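Local atomic coordinates of mosquitocidal toxin (Bacillus sphaericus, PDB entry 2CB4), a protein that kills mosquitoes as a bacterial toxin, its catalytic domain, described here, probably transferring ADP-ribose from NAD+ onto target proteins. Residues L136-H144 with A261-L272; T109-T117 with I164-F175. The protein carries 1 engineered substitution. One frame throughout, in Å; residues are numbered along the deposited sequence.

Contact 1 of 2, residues L136-H144 with A261-L272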
loop_
_atom_site.group_PDB
_atom_site.type_symbol
_atom_site.label_atom_id
_atom_site.label_comp_id
_atom_site.label_asym_id
_atom_site.label_seq_id
_atom_site.Cartn_x
_atom_site.Cartn_y
_atom_site.Cartn_z
ATOM N N LEU A 136 -11.215 -10.100 57.647
ATOM C CA LEU A 136 -9.874 -10.444 57.180
ATOM C C LEU A 136 -10.004 -10.996 55.743
ATOM O O LEU A 136 -10.970 -11.719 55.428
ATOM C CB LEU A 136 -9.267 -11.527 58.077
ATOM C CG LEU A 136 -9.022 -11.137 59.540
ATOM C CD1 LEU A 136 -8.306 -12.255 60.282
ATOM C CD2 LEU A 136 -8.210 -9.883 59.591
ATOM N N GLU A 137 -9.044 -10.660 54.885
ATOM C CA GLU A 137 -9.069 -11.114 53.491
ATOM C C GLU A 137 -8.853 -12.608 53.308
ATOM O O GLU A 137 -7.931 -13.207 53.894
ATOM C CB GLU A 137 -8.066 -10.344 52.615
ATOM C CG GLU A 137 -8.391 -10.439 51.141
ATOM C CD GLU A 137 -7.453 -9.664 50.233
ATOM O OE1 GLU A 137 -6.421 -9.154 50.700
ATOM O OE2 GLU A 137 -7.747 -9.593 49.028
ATOM N N ILE A 138 -9.695 -13.198 52.465
ATOM C CA ILE A 138 -9.587 -14.616 52.125
ATOM C C ILE A 138 -9.415 -14.734 50.592
ATOM O O ILE A 138 -9.539 -13.749 49.867
ATOM C CB ILE A 138 -10.797 -15.455 52.648
ATOM C CG1 ILE A 138 -12.112 -14.905 52.100
ATOM C CG2 ILE A 138 -10.803 -15.472 54.186
ATOM C CD1 ILE A 138 -13.312 -15.778 52.436
ATOM N N THR A 139 -9.086 -15.930 50.110
ATOM C CA THR A 139 -8.846 -16.160 48.694
ATOM C C THR A 139 -9.963 -15.657 47.773
ATOM O O THR A 139 -11.122 -16.035 47.934
ATOM C CB THR A 139 -8.552 -17.643 48.441
ATOM O OG1 THR A 139 -7.632 -18.098 49.436
ATOM C CG2 THR A 139 -7.934 -17.859 47.050
ATOM N N PRO A 140 -9.620 -14.819 46.782
ATOM C CA PRO A 140 -10.641 -14.340 45.859
ATOM C C PRO A 140 -10.804 -15.368 44.740
ATOM O O PRO A 140 -10.104 -16.387 44.705
ATOM C CB PRO A 140 -10.011 -13.049 45.293
ATOM C CG PRO A 140 -8.545 -13.320 45.302
ATOM C CD PRO A 140 -8.289 -14.234 46.488
ATOM N N TRP A 141 -11.725 -15.098 43.828
ATOM C CA TRP A 141 -11.881 -15.907 42.633
ATOM C C TRP A 141 -10.468 -15.751 41.979
ATOM O O TRP A 141 -9.927 -14.633 41.881
ATOM C CB TRP A 141 -12.964 -15.291 41.731
ATOM C CG TRP A 141 -13.158 -16.028 40.430
ATOM C CD1 TRP A 141 -14.107 -16.977 40.160
ATOM C CD2 TRP A 141 -12.378 -15.875 39.214
ATOM N NE1 TRP A 141 -13.969 -17.421 38.856
ATOM C CE2 TRP A 141 -12.934 -16.751 38.251
ATOM C CE3 TRP A 141 -11.308 -15.022 38.828
ATOM C CZ2 TRP A 141 -12.424 -16.853 36.951
ATOM C CZ3 TRP A 141 -10.804 -15.126 37.534
ATOM C CH2 TRP A 141 -11.344 -16.056 36.619
ATOM N N THR A 142 -9.852 -16.876 41.610
ATOM C CA THR A 142 -8.502 -16.906 41.064
ATOM C C THR A 142 -8.484 -17.700 39.752
ATOM O O THR A 142 -9.174 -18.716 39.633
ATOM C CB THR A 142 -7.588 -17.593 42.097
ATOM O OG1 THR A 142 -7.643 -16.872 43.328
ATOM C CG2 THR A 142 -6.135 -17.695 41.627
ATOM N N PRO A 143 -7.694 -17.248 38.767
ATOM C CA PRO A 143 -7.615 -17.964 37.488
ATOM C C PRO A 143 -6.953 -19.332 37.663
ATOM O O PRO A 143 -6.072 -19.509 38.496
ATOM C CB PRO A 143 -6.732 -17.048 36.612
ATOM C CG PRO A 143 -6.672 -15.754 37.275
ATOM C CD PRO A 143 -6.996 -15.945 38.723
ATOM N N HIS A 144 -7.352 -20.305 36.853
ATOM C CA HIS A 144 -6.744 -21.638 36.936
ATOM C C HIS A 144 -5.243 -21.603 36.653
ATOM O O HIS A 144 -4.496 -22.422 37.154
ATOM C CB HIS A 144 -7.414 -22.595 35.919
ATOM C CG HIS A 144 -8.796 -22.995 36.303
ATOM N ND1 HIS A 144 -9.822 -23.131 35.384
ATOM C CD2 HIS A 144 -9.332 -23.289 37.515
ATOM C CE1 HIS A 144 -10.917 -23.509 36.015
ATOM N NE2 HIS A 144 -10.642 -23.623 37.305
ATOM N N ALA A 261 -15.143 -16.529 33.505
ATOM C CA ALA A 261 -15.571 -17.423 34.584
ATOM C C ALA A 261 -15.118 -18.877 34.598
ATOM O O ALA A 261 -14.588 -19.341 35.610
ATOM C CB ALA A 261 -17.055 -17.265 34.906
ATOM N N PRO A 262 -15.309 -19.605 33.497
ATOM C CA PRO A 262 -14.871 -21.010 33.437
ATOM C C PRO A 262 -13.325 -21.157 33.541
ATOM O O PRO A 262 -12.816 -22.268 33.775
ATOM C CB PRO A 262 -15.354 -21.482 32.050
ATOM C CG PRO A 262 -16.331 -20.503 31.584
ATOM C CD PRO A 262 -16.062 -19.203 32.289
ATOM N N ASN A 263 -12.593 -20.044 33.361
ATOM C CA ASN A 263 -11.127 -20.040 33.417
ATOM C C ASN A 263 -10.535 -19.842 34.796
ATOM O O ASN A 263 -9.316 -19.634 34.945
ATOM C CB ASN A 263 -10.527 -19.041 32.416
ATOM C CG ASN A 263 -10.834 -19.420 30.989
ATOM O OD1 ASN A 263 -11.415 -20.469 30.726
ATOM N ND2 ASN A 263 -10.457 -18.575 30.067
ATOM N N GLY A 264 -11.393 -19.932 35.814
ATOM C CA GLY A 264 -10.939 -19.796 37.199
ATOM C C GLY A 264 -12.017 -20.265 38.165
ATOM O O GLY A 264 -13.039 -20.816 37.758
ATOM N N GLU A 265 -11.811 -19.998 39.453
ATOM C CA GLU A 265 -12.797 -20.363 40.481
ATOM C C GLU A 265 -12.318 -19.855 41.834
ATOM O O GLU A 265 -11.193 -19.400 41.955
ATOM C CB GLU A 265 -12.894 -21.896 40.571
ATOM C CG GLU A 265 -11.652 -22.487 41.220
ATOM C CD GLU A 265 -11.467 -23.962 40.945
ATOM O OE1 GLU A 265 -11.698 -24.419 39.790
ATOM O OE2 GLU A 265 -11.095 -24.670 41.902
ATOM N N ILE A 266 -13.162 -19.966 42.862
ATOM C CA ILE A 266 -12.755 -19.586 44.219
ATOM C C ILE A 266 -12.165 -20.877 44.766
ATOM O O ILE A 266 -12.867 -21.843 44.985
ATOM C CB ILE A 266 -13.941 -19.104 45.076
ATOM C CG1 ILE A 266 -14.539 -17.859 44.406
ATOM C CG2 ILE A 266 -13.458 -18.802 46.507
ATOM C CD1 ILE A 266 -15.688 -17.231 45.117
ATOM N N PRO A 267 -10.857 -20.931 44.907
ATOM C CA PRO A 267 -10.244 -22.191 45.331
ATOM C C PRO A 267 -10.536 -22.646 46.768
ATOM O O PRO A 267 -10.565 -23.846 47.050
ATOM C CB PRO A 267 -8.736 -21.947 45.118
ATOM C CG PRO A 267 -8.573 -20.481 45.122
ATOM C CD PRO A 267 -9.858 -19.863 44.682
ATOM N N ASN A 268 -10.693 -21.690 47.677
ATOM C CA ASN A 268 -10.927 -21.999 49.068
ATOM C C ASN A 268 -11.257 -20.702 49.793
ATOM O O ASN A 268 -11.395 -19.645 49.168
ATOM C CB ASN A 268 -9.667 -22.638 49.654
ATOM C CG ASN A 268 -8.419 -21.779 49.455
ATOM O OD1 ASN A 268 -8.362 -20.631 49.893
ATOM N ND2 ASN A 268 -7.425 -22.339 48.780
ATOM N N ASN A 269 -11.392 -20.781 51.110
ATOM C CA ASN A 269 -11.705 -19.610 51.925
ATOM C C ASN A 269 -10.621 -19.359 52.931
ATOM O O ASN A 269 -10.866 -18.791 53.992
ATOM C CB ASN A 269 -13.005 -19.805 52.677
ATOM C CG ASN A 269 -14.193 -19.940 51.763
ATOM O OD1 ASN A 269 -14.284 -19.303 50.719
ATOM N ND2 ASN A 269 -15.140 -20.741 52.180
ATOM N N ASN A 270 -9.419 -19.789 52.607
ATOM C CA ASN A 270 -8.295 -19.593 53.493
ATOM C C ASN A 270 -7.891 -18.140 53.560
ATOM O O ASN A 270 -8.181 -17.345 52.648
ATOM C CB ASN A 270 -7.114 -20.443 53.040
ATOM C CG ASN A 270 -7.446 -21.913 53.021
ATOM O OD1 ASN A 270 -8.448 -22.349 53.605
ATOM N ND2 ASN A 270 -6.643 -22.685 52.315
ATOM N N LEU A 271 -7.221 -17.788 54.648
ATOM C CA LEU A 271 -6.764 -16.435 54.821
ATOM C C LEU A 271 -5.653 -16.160 53.814
ATOM O O LEU A 271 -4.752 -16.988 53.588
ATOM C CB LEU A 271 -6.261 -16.206 56.246
ATOM C CG LEU A 271 -7.286 -16.219 57.394
ATOM C CD1 LEU A 271 -6.493 -16.241 58.708
ATOM C CD2 LEU A 271 -8.222 -15.004 57.352
ATOM N N LEU A 272 -5.730 -14.983 53.217
ATOM C CA LEU A 272 -4.756 -14.565 52.250
ATOM C C LEU A 272 -3.680 -13.857 53.028
ATOM O O LEU A 272 -3.473 -12.667 52.868
ATOM C CB LEU A 272 -5.416 -13.615 51.253
ATOM C CG LEU A 272 -4.755 -13.567 49.893
ATOM C CD1 LEU A 272 -4.746 -14.953 49.227
ATOM C CD2 LEU A 272 -5.468 -12.530 49.076
HETATM O O HOH W 1 -16.013 -19.457 38.111
#
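A small two-stranded antiparallel sheet, with T142 paired to E265, joins strand 142-143 to strand 264-265 near the C-terminal end of this ADP-ribosyltransferase catalytic domain. T142 N donates almost straight to E265 O at 2.9 Å, E265 N returns the bond to T142 O, and H144 N reaches N263 O just beyond. The segments then part and meet again at a single bridge, I138 with L271, where L272 N bonds to E137 O and T139 N bonds to N270 O. Between these pairings T139 holds both its branches against segment 261-272: OG1 donates to N268 OD1 at 2.7 Å, while CG2 presses on P267 CG at 3.3 Å. The same N268 OD1 takes N270 N in an Asx turn, so OD1 accepts two bonds, while ND2 is bonded to N278 O. R130 of strand 123-131 ties both segments, bonding to T139 O and N269 OD1.

With CG anti to the backbone N (chi1 177°), the W141 indole lies along the G264-E265 backbone: CZ2 is 3.3 Å from G264 CA, and E265 N stands over one face of the ring, toward its rim. NE1 donates to a water at 3.0 Å that donates on to A261 O.

H144 closes the end. Its ring has G264 CA over its centre, a CH-pi contact 3.7 Å from the centroid, and ND1 is bonded to N211 OD1 of the second subunit. NE2 donates to E265 OE1 at 2.8 Å; the oxygen sits in the imidazole plane but is met from above its own carboxylate plane, the two planes standing 83° apart.

Contact 2 of 2, residues T109-T117 with I164-F175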
loop_
_atom_site.group_PDB
_atom_site.type_symbol
_atom_site.label_atom_id
_atom_site.label_comp_id
_atom_site.label_asym_id
_atom_site.label_seq_id
_atom_site.Cartn_x
_atom_site.Cartn_y
_atom_site.Cartn_z
ATOM N N THR A 109 -21.774 -4.606 22.596
ATOM C CA THR A 109 -22.527 -4.273 23.813
ATOM C C THR A 109 -23.348 -5.419 24.338
ATOM O O THR A 109 -24.083 -5.262 25.290
ATOM C CB THR A 109 -23.463 -3.048 23.602
ATOM O OG1 THR A 109 -24.293 -3.265 22.450
ATOM C CG2 THR A 109 -22.634 -1.799 23.372
ATOM N N HIS A 110 -23.203 -6.586 23.723
ATOM C CA HIS A 110 -23.943 -7.750 24.153
ATOM C C HIS A 110 -23.425 -8.336 25.459
ATOM O O HIS A 110 -22.609 -9.261 25.487
ATOM C CB HIS A 110 -24.042 -8.795 23.042
ATOM C CG HIS A 110 -25.119 -9.798 23.275
ATOM N ND1 HIS A 110 -25.845 -10.377 22.248
ATOM C CD2 HIS A 110 -25.626 -10.316 24.430
ATOM C CE1 HIS A 110 -26.733 -11.221 22.759
ATOM N NE2 HIS A 110 -26.624 -11.196 24.080
ATOM N N LEU A 111 -23.941 -7.796 26.557
ATOM C CA LEU A 111 -23.548 -8.192 27.897
ATOM C C LEU A 111 -23.628 -9.659 28.264
ATOM O O LEU A 111 -22.698 -10.200 28.861
ATOM C CB LEU A 111 -24.235 -7.314 28.950
ATOM C CG LEU A 111 -23.804 -7.553 30.406
ATOM C CD1 LEU A 111 -22.303 -7.332 30.565
ATOM C CD2 LEU A 111 -24.585 -6.641 31.331
ATOM N N LEU A 112 -24.746 -10.308 27.955
ATOM C CA LEU A 112 -24.908 -11.732 28.295
ATOM C C LEU A 112 -23.965 -12.631 27.509
ATOM O O LEU A 112 -23.444 -13.591 28.055
ATOM C CB LEU A 112 -26.365 -12.190 28.124
ATOM C CG LEU A 112 -27.262 -11.885 29.336
ATOM C CD1 LEU A 112 -28.723 -12.150 28.983
ATOM C CD2 LEU A 112 -26.842 -12.662 30.592
ATOM N N ASN A 113 -23.697 -12.285 26.256
ATOM C CA ASN A 113 -22.799 -13.068 25.458
ATOM C C ASN A 113 -21.385 -12.883 25.945
ATOM O O ASN A 113 -20.578 -13.842 25.981
ATOM C CB ASN A 113 -22.883 -12.682 23.989
ATOM C CG ASN A 113 -23.962 -13.413 23.265
ATOM O OD1 ASN A 113 -24.721 -14.245 23.845
ATOM N ND2 ASN A 113 -24.083 -13.124 22.008
ATOM N N TYR A 114 -21.102 -11.639 26.337
ATOM C CA TYR A 114 -19.778 -11.308 26.831
ATOM C C TYR A 114 -19.433 -12.176 28.057
ATOM O O TYR A 114 -18.424 -12.850 28.109
ATOM C CB TYR A 114 -19.634 -9.791 27.046
ATOM C CG TYR A 114 -18.559 -9.499 27.973
ATOM C CD1 TYR A 114 -17.236 -9.557 27.536
ATOM C CD2 TYR A 114 -18.815 -9.287 29.348
ATOM C CE1 TYR A 114 -16.191 -9.404 28.435
ATOM C CE2 TYR A 114 -17.791 -9.127 30.233
ATOM C CZ TYR A 114 -16.466 -9.207 29.755
ATOM O OH TYR A 114 -15.431 -8.975 30.611
ATOM N N LEU A 115 -20.331 -12.219 29.010
ATOM C CA LEU A 115 -20.162 -13.026 30.234
ATOM C C LEU A 115 -20.171 -14.534 30.008
ATOM O O LEU A 115 -19.503 -15.313 30.684
ATOM C CB LEU A 115 -21.315 -12.699 31.199
ATOM C CG LEU A 115 -21.489 -11.251 31.666
ATOM C CD1 LEU A 115 -22.877 -11.177 32.319
ATOM C CD2 LEU A 115 -20.301 -10.875 32.672
ATOM N N ARG A 116 -21.036 -14.983 29.133
ATOM C CA ARG A 116 -21.130 -16.395 28.873
ATOM C C ARG A 116 -20.055 -16.984 27.976
ATOM O O ARG A 116 -19.707 -18.161 28.108
ATOM C CB ARG A 116 -22.495 -16.705 28.230
ATOM C CG ARG A 116 -22.756 -18.235 28.083
ATOM C CD ARG A 116 -24.171 -18.541 27.611
ATOM N NE ARG A 116 -25.197 -18.097 28.556
ATOM C CZ ARG A 116 -25.448 -18.687 29.723
ATOM N NH1 ARG A 116 -24.736 -19.754 30.109
ATOM N NH2 ARG A 116 -26.409 -18.210 30.513
ATOM N N THR A 117 -19.586 -16.196 27.017
ATOM C CA THR A 117 -18.649 -16.686 26.022
ATOM C C THR A 117 -17.292 -16.003 25.970
ATOM O O THR A 117 -16.354 -16.539 25.350
ATOM C CB THR A 117 -19.263 -16.536 24.596
ATOM O OG1 THR A 117 -19.156 -15.173 24.184
ATOM C CG2 THR A 117 -20.728 -16.945 24.555
ATOM N N ILE A 164 -23.187 -7.654 38.480
ATOM C CA ILE A 164 -23.708 -8.779 37.711
ATOM C C ILE A 164 -24.639 -9.729 38.467
ATOM O O ILE A 164 -25.721 -10.067 38.000
ATOM C CB ILE A 164 -22.541 -9.560 36.997
ATOM C CG1 ILE A 164 -21.793 -8.635 36.017
ATOM C CG2 ILE A 164 -23.057 -10.858 36.329
ATOM C CD1 ILE A 164 -22.672 -8.013 34.935
ATOM N N ASN A 165 -24.203 -10.184 39.623
ATOM C CA ASN A 165 -25.008 -11.105 40.386
ATOM C C ASN A 165 -26.370 -10.518 40.825
ATOM O O ASN A 165 -27.336 -11.252 40.959
ATOM C CB ASN A 165 -24.208 -11.690 41.559
ATOM C CG ASN A 165 -23.179 -12.726 41.110
ATOM O OD1 ASN A 165 -23.066 -13.037 39.932
ATOM N ND2 ASN A 165 -22.447 -13.290 42.057
ATOM N N ALA A 166 -26.439 -9.196 41.006
ATOM C CA ALA A 166 -27.669 -8.509 41.398
ATOM C C ALA A 166 -28.507 -8.120 40.179
ATOM O O ALA A 166 -29.616 -7.631 40.333
ATOM C CB ALA A 166 -27.343 -7.257 42.223
ATOM N N SER A 167 -27.975 -8.306 38.974
ATOM C CA SER A 167 -28.690 -7.916 37.755
ATOM C C SER A 167 -29.441 -9.031 37.071
ATOM O O SER A 167 -30.275 -8.780 36.203
ATOM C CB SER A 167 -27.716 -7.317 36.745
ATOM O OG SER A 167 -27.002 -6.258 37.319
ATOM N N PHE A 168 -29.108 -10.266 37.414
ATOM C CA PHE A 168 -29.727 -11.411 36.772
ATOM C C PHE A 168 -30.294 -12.422 37.748
ATOM O O PHE A 168 -29.723 -12.666 38.837
ATOM C CB PHE A 168 -28.701 -12.130 35.879
ATOM C CG PHE A 168 -28.141 -11.268 34.798
ATOM C CD1 PHE A 168 -28.892 -10.976 33.672
ATOM C CD2 PHE A 168 -26.877 -10.713 34.925
ATOM C CE1 PHE A 168 -28.388 -10.145 32.676
ATOM C CE2 PHE A 168 -26.365 -9.878 33.940
ATOM C CZ PHE A 168 -27.115 -9.595 32.812
ATOM N N SER A 169 -31.404 -13.051 37.313
ATOM C CA SER A 169 -32.106 -14.115 38.043
ATOM C C SER A 169 -31.161 -15.310 38.022
ATOM O O SER A 169 -30.644 -15.669 36.984
ATOM C CB SER A 169 -33.430 -14.508 37.344
ATOM O OG SER A 169 -33.958 -13.471 36.510
ATOM N N ARG A 170 -30.915 -15.900 39.184
ATOM C CA ARG A 170 -29.967 -17.018 39.330
ATOM C C ARG A 170 -29.778 -18.012 38.200
ATOM O O ARG A 170 -28.636 -18.470 37.952
ATOM C CB ARG A 170 -30.174 -17.762 40.657
ATOM C CG ARG A 170 -29.727 -16.962 41.889
ATOM C CD ARG A 170 -29.677 -17.812 43.140
ATOM N NE ARG A 170 -28.633 -18.832 43.116
ATOM C CZ ARG A 170 -27.322 -18.581 43.178
ATOM N NH1 ARG A 170 -26.868 -17.335 43.228
ATOM N NH2 ARG A 170 -26.465 -19.599 43.141
ATOM N N ASN A 171 -30.891 -18.355 37.552
ATOM C CA ASN A 171 -30.946 -19.315 36.464
ATOM C C ASN A 171 -30.755 -18.711 35.089
ATOM O O ASN A 171 -30.787 -19.408 34.072
ATOM C CB ASN A 171 -32.241 -20.106 36.549
ATOM C CG ASN A 171 -32.196 -21.157 37.638
ATOM O OD1 ASN A 171 -31.120 -21.475 38.150
ATOM N ND2 ASN A 171 -33.361 -21.628 38.053
ATOM N N HIS A 172 -30.477 -17.406 35.072
ATOM C CA HIS A 172 -30.245 -16.661 33.847
ATOM C C HIS A 172 -28.915 -15.921 33.949
ATOM O O HIS A 172 -28.491 -15.179 33.046
ATOM C CB HIS A 172 -31.419 -15.741 33.556
ATOM C CG HIS A 172 -32.671 -16.477 33.230
ATOM N ND1 HIS A 172 -33.501 -17.011 34.194
ATOM C CD2 HIS A 172 -33.189 -16.846 32.038
ATOM C CE1 HIS A 172 -34.496 -17.645 33.609
ATOM N NE2 HIS A 172 -34.331 -17.562 32.298
ATOM N N ASN A 173 -28.255 -16.099 35.078
ATOM C CA ASN A 173 -26.936 -15.507 35.279
ATOM C C ASN A 173 -25.951 -16.625 34.875
ATOM O O ASN A 173 -25.874 -17.675 35.561
ATOM C CB ASN A 173 -26.717 -15.120 36.740
ATOM C CG ASN A 173 -25.394 -14.405 36.958
ATOM O OD1 ASN A 173 -24.834 -13.873 36.001
ATOM N ND2 ASN A 173 -24.932 -14.343 38.205
ATOM N N PRO A 174 -25.243 -16.440 33.763
ATOM C CA PRO A 174 -24.291 -17.483 33.296
ATOM C C PRO A 174 -23.300 -18.115 34.295
ATOM O O PRO A 174 -23.169 -19.342 34.353
ATOM C CB PRO A 174 -23.536 -16.792 32.143
ATOM C CG PRO A 174 -24.499 -15.704 31.625
ATOM C CD PRO A 174 -25.400 -15.313 32.797
ATOM N N PHE A 175 -22.540 -17.285 35.042
ATOM C CA PHE A 175 -21.491 -17.755 35.996
ATOM C C PHE A 175 -21.474 -16.860 37.231
ATOM O O PHE A 175 -20.830 -15.769 37.246
ATOM C CB PHE A 175 -20.105 -17.719 35.314
ATOM C CG PHE A 175 -20.029 -18.512 34.033
ATOM C CD1 PHE A 175 -20.081 -19.922 34.041
ATOM C CD2 PHE A 175 -19.937 -17.847 32.794
ATOM C CE1 PHE A 175 -20.002 -20.653 32.809
ATOM C CE2 PHE A 175 -19.873 -18.552 31.572
ATOM C CZ PHE A 175 -19.908 -19.951 31.578
#
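R116 crosses P174, touching it at CB and again from NE outward. CB is 4.1 Å from P174 CG; the chain runs on extended through CG and CD, then bends at chi3 (-63°), which brings NE back to 4.0 Å from P174 CG and lays the guanidinium over the proline. There CZ is 3.6 Å and NH1 3.8 Å from P174 CB, and NH2 is 3.3 Å from P174 CG, the pyrrolidine ring resting on one guanidinium face. One turn earlier L112 slides past F168 in the opposite direction. Its CD2 sits over the phenyl face, 3.6 Å from F168 CE1 in a CH-pi contact, and touches P174 CD. This is helix 111-117 packed on the weakly formed helical turn 164-167 and the loop that follows it, within the Scabin-like region of the ADP-ribosyltransferase fold. L115 and I164 meet tip to tip, L115 CD1 being 4.0 Å from I164 CG2, and both side chains also touch T182 and the engineered Q180 of strand 180-184. L111 CD2 reaches the edge of the F168 ring. At the helix's C-terminal end, F175 turns a ring edge to the backbone, with CD2 3.3 Å from L115 O and CE2 near R116 O.

Both contacts are partly buried and lie about 20 Å apart between centres, yet they join different elements by different means. Contact 1 pairs two extended segments, one of which includes strand 137-138 of the mixed sheet, relying on backbone and polar side-chain hydrogen bonds. Contact 2 sets a helix against a short helical turn and the loop after it; L111, L115, I164 and F168 are buried, while L112, R116, P174 and F175 are partly exposed. Side chains of contact 1 pack on strand 123-131 and those of contact 2 on strand 180-184, and these strands pair with each other. The contacts touch directly where A261 and P262 pack on F175. I213 of the second subunit packs on both P262 and F175.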